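Local coordinates for protein UDP-N-acetylglucosamine 4-epimerase (Bacillus cereus, PDB 3M2P) that probably interconverts UDP-N-acetylglucosamine and its C4 epimer UDP-N-acetylgalactosamine, as an extended short-chain dehydrogenase/reductase with a nucleotide-binding Rossmann fold, at residues F178-N192 and F243-N257. Residues are numbered along the deposited sequence; the frame is centred on the assembly and turned at random.
Sequences FRQAFHGEQLTLHAN and FGNKDNLLVKNPNAN
A two-stranded parallel sheet, 187-189 against 249-251, joins these segments in the small C-terminal lobe of an extended SDR fold, apart from the Rossmann sheet. L187, T188 and L189 pair with L249, L250 and V251. The backbone bonds alternate across the strands: L187 N donates to N248 O, L250 N to L187 O, L189 N to L250 O, and K252 N to L189 O at 3.1 Å. L249 puts CD1 4.0 Å from L189 CG; on this face L187 and L249 also meet helix 232-242, and both L187 and L189 touch F177 of helix 173-182. On the other face T188 and L250 run alongside one another in the same direction, with T188 CG2 3.5 Å from L250 CB. The extended Q186 chain, CG anti to the backbone N (chi1 -163°), runs out over L250 and lays its terminal amide against CB and CD2.

Before the strands, the two helix ends meet. F243 follows helix 232-242 and packs its CB on A181 CB, while F182 CA sits at the edge of the F243 ring. The F178 and F243 ring planes are tilted by only 23° but displaced so far that they hardly overlap, with centroids 5.8 Å from each other, and both rest on V286 of helix 282-293.

Past the strands the register shifts by two residues: N253 N makes a weak bond to H190 O, 253-256 curls round A191, and N257 N donates to N192 O at 3.0 Å. Here A191 CB packs against N257 CB at 3.9 Å.

At the start of the sheet N245 ties the loops: its ND2 donates to E185 O at 2.8 Å from above the carbonyl plane. N248 steadies it from within 243-257, which would hold the N245 amide in this orientation, N248 ND2 donating to an in-plane lone pair of N245 OD1.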
loop_
_atom_site.group_PDB
_atom_site.type_symbol
_atom_site.label_atom_id
_atom_site.label_comp_id
_atom_site.label_asym_id
_atom_site.label_seq_id
_atom_site.Cartn_x
_atom_site.Cartn_y
_atom_site.Cartn_z
ATOM N N PHE A 178 -0.387 -31.692 -4.780
ATOM C CA PHE A 178 -1.703 -32.300 -4.936
ATOM C C PHE A 178 -1.717 -33.217 -6.146
ATOM O O PHE A 178 -2.008 -34.408 -6.031
ATOM C CB PHE A 178 -2.790 -31.238 -5.097
ATOM C CG PHE A 178 -3.296 -30.690 -3.806
ATOM C CD1 PHE A 178 -3.278 -31.459 -2.663
ATOM C CD2 PHE A 178 -3.818 -29.405 -3.741
ATOM C CE1 PHE A 178 -3.750 -30.948 -1.468
ATOM C CE2 PHE A 178 -4.298 -28.892 -2.549
ATOM C CZ PHE A 178 -4.264 -29.662 -1.413
ATOM N N ARG A 179 -1.413 -32.648 -7.308
ATOM C CA ARG A 179 -1.364 -33.421 -8.536
ATOM C C ARG A 179 -0.368 -34.568 -8.413
ATOM O O ARG A 179 -0.722 -35.728 -8.621
ATOM C CB ARG A 179 -1.013 -32.533 -9.738
ATOM C CG ARG A 179 -2.229 -32.018 -10.517
ATOM C CD ARG A 179 -2.762 -30.694 -9.970
ATOM N NE ARG A 179 -1.935 -29.539 -10.333
ATOM C CZ ARG A 179 -1.264 -29.410 -11.474
ATOM N NH1 ARG A 179 -1.327 -30.357 -12.403
ATOM N NH2 ARG A 179 -0.540 -28.324 -11.693
ATOM N N GLN A 180 0.871 -34.238 -8.060
ATOM C CA GLN A 180 1.939 -35.229 -8.014
ATOM C C GLN A 180 1.592 -36.408 -7.103
ATOM O O GLN A 180 1.599 -37.562 -7.537
ATOM C CB GLN A 180 3.277 -34.575 -7.633
ATOM C CG GLN A 180 3.794 -33.608 -8.705
ATOM C CD GLN A 180 5.136 -32.959 -8.372
ATOM O OE1 GLN A 180 5.671 -33.115 -7.269
ATOM N NE2 GLN A 180 5.682 -32.217 -9.338
ATOM N N ALA A 181 1.270 -36.114 -5.847
ATOM C CA ALA A 181 0.917 -37.150 -4.887
ATOM C C ALA A 181 -0.285 -37.958 -5.366
ATOM O O ALA A 181 -0.390 -39.149 -5.093
ATOM C CB ALA A 181 0.635 -36.529 -3.527
ATOM N N PHE A 182 -1.188 -37.296 -6.081
ATOM C CA PHE A 182 -2.397 -37.934 -6.599
ATOM C C PHE A 182 -2.096 -39.044 -7.607
ATOM O O PHE A 182 -2.789 -40.062 -7.632
ATOM C CB PHE A 182 -3.329 -36.894 -7.229
ATOM C CG PHE A 182 -4.498 -37.488 -7.968
ATOM C CD1 PHE A 182 -5.535 -38.095 -7.280
ATOM C CD2 PHE A 182 -4.562 -37.430 -9.353
ATOM C CE1 PHE A 182 -6.612 -38.642 -7.957
ATOM C CE2 PHE A 182 -5.637 -37.973 -10.036
ATOM C CZ PHE A 182 -6.663 -38.580 -9.337
ATOM N N HIS A 183 -1.073 -38.844 -8.437
ATOM C CA HIS A 183 -0.643 -39.878 -9.372
ATOM C C HIS A 183 0.373 -40.830 -8.733
ATOM O O HIS A 183 0.986 -41.660 -9.416
ATOM C CB HIS A 183 -0.047 -39.261 -10.634
ATOM C CG HIS A 183 -1.065 -38.780 -11.620
ATOM N ND1 HIS A 183 -0.839 -37.711 -12.460
ATOM C CD2 HIS A 183 -2.316 -39.221 -11.898
ATOM C CE1 HIS A 183 -1.904 -37.517 -13.217
ATOM N NE2 HIS A 183 -2.816 -38.416 -12.893
ATOM N N GLY A 184 0.544 -40.721 -7.419
ATOM C CA GLY A 184 1.552 -41.504 -6.726
ATOM C C GLY A 184 2.932 -41.216 -7.293
ATOM O O GLY A 184 3.486 -42.010 -8.052
ATOM N N GLU A 185 3.481 -40.064 -6.930
ATOM C CA GLU A 185 4.757 -39.627 -7.467
ATOM C C GLU A 185 5.576 -38.852 -6.439
ATOM O O GLU A 185 5.029 -38.206 -5.548
ATOM C CB GLU A 185 4.543 -38.785 -8.718
ATOM C CG GLU A 185 5.846 -38.397 -9.382
ATOM C CD GLU A 185 5.630 -37.691 -10.696
ATOM O OE1 GLU A 185 4.571 -37.938 -11.319
ATOM O OE2 GLU A 185 6.515 -36.895 -11.096
ATOM N N GLN A 186 6.894 -38.917 -6.561
ATOM C CA GLN A 186 7.743 -38.324 -5.546
ATOM C C GLN A 186 7.616 -36.803 -5.493
ATOM O O GLN A 186 7.896 -36.113 -6.475
ATOM C CB GLN A 186 9.203 -38.723 -5.751
ATOM C CG GLN A 186 10.058 -38.474 -4.522
ATOM C CD GLN A 186 11.473 -38.997 -4.668
ATOM O OE1 GLN A 186 12.066 -38.919 -5.752
ATOM N NE2 GLN A 186 12.029 -39.532 -3.572
ATOM N N LEU A 187 7.183 -36.294 -4.341
ATOM C CA LEU A 187 7.272 -34.868 -4.031
ATOM C C LEU A 187 8.716 -34.500 -3.668
ATOM O O LEU A 187 9.406 -35.258 -2.981
ATOM C CB LEU A 187 6.350 -34.515 -2.866
ATOM C CG LEU A 187 4.867 -34.271 -3.140
ATOM C CD1 LEU A 187 4.331 -35.195 -4.217
ATOM C CD2 LEU A 187 4.070 -34.406 -1.859
ATOM N N THR A 188 9.171 -33.338 -4.133
ATOM C CA THR A 188 10.516 -32.864 -3.823
ATOM C C THR A 188 10.462 -31.483 -3.186
ATOM O O THR A 188 9.481 -30.758 -3.339
ATOM C CB THR A 188 11.411 -32.803 -5.076
ATOM O OG1 THR A 188 10.840 -31.906 -6.035
ATOM C CG2 THR A 188 11.554 -34.169 -5.701
ATOM N N LEU A 189 11.516 -31.131 -2.458
ATOM C CA LEU A 189 11.650 -29.807 -1.880
ATOM C C LEU A 189 13.046 -29.352 -2.208
ATOM O O LEU A 189 13.990 -30.058 -1.885
ATOM C CB LEU A 189 11.488 -29.876 -0.362
ATOM C CG LEU A 189 10.108 -30.190 0.237
ATOM C CD1 LEU A 189 10.255 -30.567 1.685
ATOM C CD2 LEU A 189 9.149 -29.023 0.102
ATOM N N HIS A 190 13.199 -28.194 -2.845
ATOM C CA HIS A 190 14.532 -27.728 -3.228
ATOM C C HIS A 190 15.555 -27.929 -2.120
ATOM O O HIS A 190 16.621 -28.500 -2.339
ATOM C CB HIS A 190 14.538 -26.256 -3.649
ATOM C CG HIS A 190 15.874 -25.787 -4.143
ATOM N ND1 HIS A 190 16.739 -25.045 -3.366
ATOM C CD2 HIS A 190 16.509 -25.992 -5.321
ATOM C CE1 HIS A 190 17.844 -24.802 -4.049
ATOM N NE2 HIS A 190 17.729 -25.366 -5.237
ATOM N N ALA A 191 15.230 -27.428 -0.938
ATOM C CA ALA A 191 16.019 -27.696 0.259
ATOM C C ALA A 191 15.075 -27.750 1.460
ATOM O O ALA A 191 13.869 -27.580 1.306
ATOM C CB ALA A 191 17.086 -26.632 0.452
ATOM N N ASN A 192 15.613 -28.008 2.646
ATOM C CA ASN A 192 14.805 -27.949 3.854
ATOM C C ASN A 192 14.654 -26.521 4.336
ATOM O O ASN A 192 15.547 -25.700 4.149
ATOM C CB ASN A 192 15.431 -28.786 4.957
ATOM C CG ASN A 192 14.848 -30.167 5.028
ATOM O OD1 ASN A 192 13.621 -30.346 4.979
ATOM N ND2 ASN A 192 15.720 -31.164 5.151
ATOM N N PHE A 243 -3.017 -38.894 0.515
ATOM C CA PHE A 243 -3.086 -39.390 -0.866
ATOM C C PHE A 243 -2.437 -40.757 -1.102
ATOM O O PHE A 243 -2.025 -41.061 -2.231
ATOM C CB PHE A 243 -2.443 -38.392 -1.825
ATOM C CG PHE A 243 -3.225 -37.132 -2.005
ATOM C CD1 PHE A 243 -3.496 -36.310 -0.925
ATOM C CD2 PHE A 243 -3.666 -36.754 -3.259
ATOM C CE1 PHE A 243 -4.207 -35.148 -1.088
ATOM C CE2 PHE A 243 -4.370 -35.589 -3.425
ATOM C CZ PHE A 243 -4.643 -34.788 -2.334
ATOM N N GLY A 244 -2.339 -41.572 -0.055
ATOM C CA GLY A 244 -1.716 -42.880 -0.170
ATOM C C GLY A 244 -0.308 -42.848 -0.745
ATOM O O GLY A 244 0.178 -43.841 -1.287
ATOM N N ASN A 245 0.356 -41.705 -0.619
ATOM C CA ASN A 245 1.717 -41.561 -1.108
ATOM C C ASN A 245 2.713 -41.433 0.046
ATOM O O ASN A 245 3.640 -40.624 0.005
ATOM C CB ASN A 245 1.812 -40.355 -2.046
ATOM C CG ASN A 245 3.001 -40.435 -2.985
ATOM O OD1 ASN A 245 3.533 -41.518 -3.245
ATOM N ND2 ASN A 245 3.424 -39.288 -3.501
ATOM N N LYS A 246 2.521 -42.246 1.076
ATOM C CA LYS A 246 3.321 -42.134 2.290
ATOM C C LYS A 246 4.831 -42.192 2.041
ATOM O O LYS A 246 5.334 -43.100 1.376
ATOM C CB LYS A 246 2.892 -43.195 3.306
ATOM C CG LYS A 246 1.436 -43.045 3.756
ATOM C CD LYS A 246 0.817 -44.396 4.121
ATOM C CE LYS A 246 0.903 -45.390 2.953
ATOM N NZ LYS A 246 0.052 -44.994 1.782
ATOM N N ASP A 247 5.530 -41.189 2.571
ATOM C CA ASP A 247 6.996 -41.135 2.586
ATOM C C ASP A 247 7.641 -40.753 1.250
ATOM O O ASP A 247 8.840 -40.476 1.183
ATOM C CB ASP A 247 7.584 -42.439 3.132
ATOM C CG ASP A 247 7.249 -42.656 4.603
ATOM O OD1 ASP A 247 6.780 -41.697 5.258
ATOM O OD2 ASP A 247 7.456 -43.783 5.105
ATOM N N ASN A 248 6.838 -40.723 0.196
ATOM C CA ASN A 248 7.339 -40.371 -1.117
ATOM C C ASN A 248 7.760 -38.894 -1.170
ATOM O O ASN A 248 7.157 -38.093 -1.887
ATOM C CB ASN A 248 6.286 -40.694 -2.182
ATOM C CG ASN A 248 6.903 -41.029 -3.534
ATOM O OD1 ASN A 248 8.129 -41.080 -3.672
ATOM N ND2 ASN A 248 6.058 -41.263 -4.535
ATOM N N LEU A 249 8.790 -38.537 -0.403
ATOM C CA LEU A 249 9.317 -37.169 -0.392
ATOM C C LEU A 249 10.838 -37.125 -0.589
ATOM O O LEU A 249 11.583 -37.866 0.050
ATOM C CB LEU A 249 8.933 -36.460 0.907
ATOM C CG LEU A 249 9.487 -35.059 1.181
ATOM C CD1 LEU A 249 9.065 -34.040 0.118
ATOM C CD2 LEU A 249 9.050 -34.605 2.564
ATOM N N LEU A 250 11.289 -36.250 -1.480
ATOM C CA LEU A 250 12.703 -36.115 -1.791
ATOM C C LEU A 250 13.139 -34.697 -1.456
ATOM O O LEU A 250 12.467 -33.737 -1.812
ATOM C CB LEU A 250 12.919 -36.380 -3.287
ATOM C CG LEU A 250 14.287 -36.622 -3.944
ATOM C CD1 LEU A 250 15.356 -35.639 -3.485
ATOM C CD2 LEU A 250 14.737 -38.055 -3.725
ATOM N N VAL A 251 14.258 -34.554 -0.763
ATOM C CA VAL A 251 14.864 -33.239 -0.619
ATOM C C VAL A 251 16.087 -33.140 -1.545
ATOM O O VAL A 251 17.111 -33.801 -1.321
ATOM C CB VAL A 251 15.240 -32.936 0.838
ATOM C CG1 VAL A 251 15.881 -31.564 0.938
ATOM C CG2 VAL A 251 14.008 -33.002 1.711
ATOM N N LYS A 252 15.958 -32.318 -2.590
ATOM C CA LYS A 252 16.960 -32.212 -3.655
ATOM C C LYS A 252 18.364 -31.782 -3.206
ATOM O O LYS A 252 19.354 -32.321 -3.691
ATOM C CB LYS A 252 16.453 -31.293 -4.776
ATOM C CG LYS A 252 15.350 -31.911 -5.636
ATOM C CD LYS A 252 14.434 -30.857 -6.240
ATOM C CE LYS A 252 14.945 -30.323 -7.558
ATOM N NZ LYS A 252 14.183 -29.113 -8.017
ATOM N N ASN A 253 18.448 -30.823 -2.288
ATOM C CA ASN A 253 19.729 -30.264 -1.850
ATOM C C ASN A 253 19.875 -30.203 -0.336
ATOM O O ASN A 253 18.886 -30.085 0.390
ATOM C CB ASN A 253 19.908 -28.848 -2.398
ATOM C CG ASN A 253 20.114 -28.816 -3.893
ATOM O OD1 ASN A 253 20.914 -29.575 -4.444
ATOM N ND2 ASN A 253 19.408 -27.913 -4.559
ATOM N N PRO A 254 21.118 -30.283 0.152
ATOM C CA PRO A 254 21.357 -30.152 1.596
ATOM C C PRO A 254 21.285 -28.693 2.023
ATOM O O PRO A 254 21.264 -27.817 1.158
ATOM C CB PRO A 254 22.786 -30.687 1.765
ATOM C CG PRO A 254 23.034 -31.509 0.534
ATOM C CD PRO A 254 22.308 -30.786 -0.554
ATOM N N ASN A 255 21.249 -28.455 3.332
ATOM C CA ASN A 255 21.192 -27.110 3.914
ATOM C C ASN A 255 19.817 -26.461 3.871
ATOM O O ASN A 255 18.806 -27.114 3.589
ATOM C CB ASN A 255 22.196 -26.161 3.258
ATOM C CG ASN A 255 23.558 -26.776 3.104
ATOM O OD1 ASN A 255 24.066 -27.428 4.017
ATOM N ND2 ASN A 255 24.165 -26.575 1.934
ATOM N N ALA A 256 19.813 -25.158 4.152
ATOM C CA ALA A 256 18.609 -24.332 4.148
ATOM C C ALA A 256 18.284 -23.774 2.757
ATOM O O ALA A 256 19.174 -23.320 2.040
ATOM C CB ALA A 256 18.768 -23.195 5.139
ATOM N N ASN A 257 17.002 -23.820 2.394
ATOM C CA ASN A 257 16.495 -23.212 1.161
ATOM C C ASN A 257 16.834 -21.723 1.091
ATOM O O ASN A 257 17.571 -21.280 0.197
ATOM C CB ASN A 257 14.975 -23.415 1.042
ATOM C CG ASN A 257 14.447 -23.136 -0.362
ATOM O OD1 ASN A 257 14.922 -22.234 -1.044
ATOM N ND2 ASN A 257 13.457 -23.910 -0.791
#